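Local coordinates for protein DNA polymerase (Bacillus phage phi29, PDB 2PY5) that copies the viral genome by protein-primed, strand-displacing DNA synthesis with high processivity and also proofreads through a 3'-5' exonuclease activity, at residues G532-E540 with G549-K557. The protein carries 2 engineered substitutions. Residues are numbered along the deposited sequence; the frame is centred on the assembly and turned at random.
Sequences GMTDKIKKE and GFSRKMKPK. With nucleotides of chain B.
With chi1 at -65°, I537 sets its CG2 opposite its own backbone N and its CG1 opposite the carbonyl carbon, and the two branches of the one side chain reach different residues of 549-557. CG2 meets the rim of the F550 ring in its plane, 3.7 Å from CE2, while CG1 lies 3.7 Å from CB of M554, the two side chains running past one another in opposite directions. M533, bent at its last torsion, adds its CE near the same ring atom.

The charged pair forms beside this apolar centre. R552 NE points at E540 OE1 across 3.2 Å in a nearly straight bond (176°) lying in the guanidinium plane, while OE1 is met from 47° above the carboxylate plane. The rotation of the guanidinium is further fixed by NH1, which donates to S551 O at 2.8 Å, and by one of its faces lying over the F550 rim.

At the helix start, T534 OG1 accepts a weak capping bond from I537 N. A water bridges the same hydroxyl to M554 O, 2.6 Å from each oxygen. K555 extends its chain to G532 O, where NZ makes a weak hydrogen bond, and P556 packs on a thymine base of the bound DNA.

The contact thus seats the short helix 535-538 against the start of strand 551-561 in the polymerization region. M554 and K555 form a classic beta bulge facing D570, and strand 564-573 pairs with this strand and brings F572 against M533 and I537.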
loop_
_atom_site.group_PDB
_atom_site.type_symbol
_atom_site.label_atom_id
_atom_site.label_comp_id
_atom_site.label_asym_id
_atom_site.label_seq_id
_atom_site.Cartn_x
_atom_site.Cartn_y
_atom_site.Cartn_z
ATOM N N GLY F 532 9.168 1.218 -9.114
ATOM C CA GLY F 532 9.181 0.030 -9.950
ATOM C C GLY F 532 10.552 -0.588 -10.114
ATOM O O GLY F 532 10.664 -1.711 -10.604
ATOM N N MET F 533 11.602 0.131 -9.716
ATOM C CA MET F 533 12.955 -0.398 -9.815
ATOM C C MET F 533 13.154 -1.398 -8.686
ATOM O O MET F 533 12.877 -1.092 -7.526
ATOM C CB MET F 533 13.983 0.740 -9.730
ATOM C CG MET F 533 15.380 0.332 -10.076
ATOM S SD MET F 533 16.556 1.692 -9.990
ATOM C CE MET F 533 16.322 2.486 -11.583
ATOM N N THR F 534 13.604 -2.601 -9.025
ATOM C CA THR F 534 13.863 -3.626 -8.014
ATOM C C THR F 534 15.191 -3.328 -7.339
ATOM O O THR F 534 15.964 -2.513 -7.830
ATOM C CB THR F 534 13.960 -5.025 -8.622
ATOM O OG1 THR F 534 15.139 -5.098 -9.431
ATOM C CG2 THR F 534 12.723 -5.342 -9.469
ATOM N N ASP F 535 15.464 -4.002 -6.225
ATOM C CA ASP F 535 16.728 -3.812 -5.505
ATOM C C ASP F 535 17.940 -4.247 -6.329
ATOM O O ASP F 535 18.979 -3.598 -6.284
ATOM C CB ASP F 535 16.721 -4.549 -4.156
ATOM C CG ASP F 535 15.793 -3.909 -3.141
ATOM O OD1 ASP F 535 15.603 -2.672 -3.179
ATOM O OD2 ASP F 535 15.254 -4.650 -2.289
ATOM N N LYS F 536 17.811 -5.340 -7.086
ATOM C CA LYS F 536 18.917 -5.796 -7.928
ATOM C C LYS F 536 19.290 -4.739 -8.976
ATOM O O LYS F 536 20.466 -4.555 -9.282
ATOM C CB LYS F 536 18.581 -7.122 -8.634
ATOM C CG LYS F 536 19.804 -7.766 -9.287
ATOM C CD LYS F 536 19.500 -9.060 -10.024
ATOM C CE LYS F 536 20.807 -9.760 -10.417
ATOM N NZ LYS F 536 20.645 -10.736 -11.535
ATOM N N ILE F 537 18.286 -4.070 -9.534
ATOM C CA ILE F 537 18.527 -3.012 -10.517
ATOM C C ILE F 537 19.142 -1.782 -9.825
ATOM O O ILE F 537 20.053 -1.167 -10.360
ATOM C CB ILE F 537 17.241 -2.618 -11.274
ATOM C CG1 ILE F 537 16.740 -3.801 -12.117
ATOM C CG2 ILE F 537 17.501 -1.418 -12.182
ATOM C CD1 ILE F 537 15.406 -3.571 -12.787
ATOM N N LYS F 538 18.664 -1.471 -8.623
ATOM C CA LYS F 538 19.242 -0.380 -7.816
ATOM C C LYS F 538 20.761 -0.528 -7.569
ATOM O O LYS F 538 21.498 0.468 -7.541
ATOM C CB LYS F 538 18.486 -0.247 -6.487
ATOM C CG LYS F 538 17.112 0.396 -6.630
ATOM C CD LYS F 538 16.431 0.631 -5.277
ATOM C CE LYS F 538 15.243 1.584 -5.429
ATOM N NZ LYS F 538 14.493 1.800 -4.162
ATOM N N LYS F 539 21.230 -1.766 -7.414
ATOM C CA LYS F 539 22.662 -2.054 -7.305
ATOM C C LYS F 539 23.482 -1.581 -8.521
ATOM O O LYS F 539 24.667 -1.283 -8.395
ATOM C CB LYS F 539 22.895 -3.557 -7.092
ATOM C CG LYS F 539 24.353 -3.898 -6.833
ATOM C CD LYS F 539 24.591 -5.334 -6.445
ATOM C CE LYS F 539 26.033 -5.499 -5.983
ATOM N NZ LYS F 539 26.435 -6.922 -5.828
ATOM N N GLU F 540 22.841 -1.506 -9.682
ATOM C CA GLU F 540 23.519 -1.129 -10.930
ATOM C C GLU F 540 23.688 0.381 -11.073
ATOM O O GLU F 540 24.503 0.854 -11.874
ATOM C CB GLU F 540 22.723 -1.640 -12.141
ATOM C CG GLU F 540 22.295 -3.115 -12.089
ATOM C CD GLU F 540 23.318 -4.062 -12.689
ATOM O OE1 GLU F 540 24.070 -3.650 -13.590
ATOM O OE2 GLU F 540 23.353 -5.234 -12.267
ATOM N N GLY F 549 16.727 6.807 -19.901
ATOM C CA GLY F 549 17.228 5.822 -20.870
ATOM C C GLY F 549 17.968 4.668 -20.207
ATOM O O GLY F 549 18.194 3.635 -20.833
ATOM N N PHE F 550 18.350 4.843 -18.944
ATOM C CA PHE F 550 18.930 3.757 -18.158
ATOM C C PHE F 550 18.006 2.553 -18.250
ATOM O O PHE F 550 16.807 2.675 -17.984
ATOM C CB PHE F 550 19.102 4.194 -16.688
ATOM C CG PHE F 550 19.545 3.086 -15.753
ATOM C CD1 PHE F 550 20.876 2.992 -15.351
ATOM C CD2 PHE F 550 18.627 2.168 -15.243
ATOM C CE1 PHE F 550 21.283 1.981 -14.480
ATOM C CE2 PHE F 550 19.026 1.156 -14.382
ATOM C CZ PHE F 550 20.361 1.070 -13.997
ATOM N N SER F 551 18.555 1.393 -18.624
ATOM C CA SER F 551 17.746 0.194 -18.849
ATOM C C SER F 551 18.459 -1.081 -18.402
ATOM O O SER F 551 19.661 -1.226 -18.611
ATOM C CB SER F 551 17.375 0.077 -20.337
ATOM O OG SER F 551 16.482 -1.000 -20.571
ATOM N N ARG F 552 17.705 -1.995 -17.794
ATOM C CA ARG F 552 18.209 -3.313 -17.415
ATOM C C ARG F 552 17.105 -4.347 -17.626
ATOM O O ARG F 552 15.949 -4.103 -17.283
ATOM C CB ARG F 552 18.661 -3.337 -15.947
ATOM C CG ARG F 552 19.862 -2.454 -15.615
ATOM C CD ARG F 552 21.144 -2.952 -16.277
ATOM N NE ARG F 552 22.317 -2.209 -15.821
ATOM C CZ ARG F 552 22.703 -1.023 -16.286
ATOM N NH1 ARG F 552 22.010 -0.406 -17.233
ATOM N NH2 ARG F 552 23.790 -0.441 -15.794
ATOM N N LYS F 553 17.459 -5.498 -18.188
ATOM C CA LYS F 553 16.483 -6.566 -18.402
ATOM C C LYS F 553 16.468 -7.490 -17.194
ATOM O O LYS F 553 16.867 -8.655 -17.265
ATOM C CB LYS F 553 16.793 -7.336 -19.682
ATOM C CG LYS F 553 15.659 -8.212 -20.125
ATOM C CD LYS F 553 15.983 -8.905 -21.433
ATOM C CE LYS F 553 14.909 -9.901 -21.805
ATOM N NZ LYS F 553 13.541 -9.347 -21.585
ATOM N N MET F 554 15.992 -6.941 -16.082
ATOM C CA MET F 554 16.132 -7.568 -14.781
ATOM C C MET F 554 14.881 -7.460 -13.922
ATOM O O MET F 554 14.931 -7.818 -12.745
ATOM C CB MET F 554 17.285 -6.915 -14.022
ATOM C CG MET F 554 18.626 -7.000 -14.706
ATOM S SD MET F 554 19.899 -6.195 -13.722
ATOM C CE MET F 554 20.565 -7.588 -12.827
ATOM N N LYS F 555 13.768 -6.985 -14.486
ATOM C CA LYS F 555 12.550 -6.797 -13.698
ATOM C C LYS F 555 11.612 -7.972 -13.886
ATOM O O LYS F 555 11.086 -8.170 -14.975
ATOM C CB LYS F 555 11.821 -5.503 -14.059
ATOM C CG LYS F 555 10.685 -5.160 -13.078
ATOM C CD LYS F 555 9.892 -3.976 -13.557
ATOM C CE LYS F 555 8.801 -3.579 -12.564
ATOM N NZ LYS F 555 8.307 -2.200 -12.837
ATOM N N PRO F 556 11.396 -8.751 -12.818
ATOM C CA PRO F 556 10.446 -9.858 -12.917
ATOM C C PRO F 556 9.025 -9.371 -13.218
ATOM O O PRO F 556 8.529 -8.443 -12.548
ATOM C CB PRO F 556 10.507 -10.500 -11.526
ATOM C CG PRO F 556 11.746 -10.017 -10.912
ATOM C CD PRO F 556 12.031 -8.687 -11.493
ATOM N N LYS F 557 8.406 -9.981 -14.227
ATOM C CA LYS F 557 7.010 -9.745 -14.583
ATOM C C LYS F 557 6.272 -11.084 -14.584
ATOM O O LYS F 557 6.724 -12.031 -15.204
ATOM C CB LYS F 557 6.916 -9.122 -15.971
ATOM O "O5'" DG B 1 8.687 7.134 -14.209
ATOM C "C5'" DG B 1 8.850 5.845 -14.820
ATOM C "C4'" DG B 1 7.583 5.017 -14.721
ATOM O "O4'" DG B 1 7.199 4.881 -13.334
ATOM C "C3'" DG B 1 6.361 5.624 -15.417
ATOM O "O3'" DG B 1 6.067 4.995 -16.696
ATOM C "C2'" DG B 1 5.233 5.515 -14.382
ATOM C "C1'" DG B 1 5.821 4.600 -13.309
ATOM N N9 DG B 1 5.351 4.781 -11.933
ATOM C C8 DG B 1 4.931 5.937 -11.312
ATOM N N7 DG B 1 4.582 5.763 -10.068
ATOM C C5 DG B 1 4.785 4.407 -9.845
ATOM C C6 DG B 1 4.580 3.627 -8.681
ATOM O O6 DG B 1 4.164 3.996 -7.573
ATOM N N1 DG B 1 4.913 2.288 -8.887
ATOM C C2 DG B 1 5.385 1.759 -10.066
ATOM N N2 DG B 1 5.652 0.443 -10.071
ATOM N N3 DG B 1 5.581 2.480 -11.166
ATOM C C4 DG B 1 5.262 3.789 -10.984
HETATM O O HOH W 1 15.557 -7.483 -10.248
#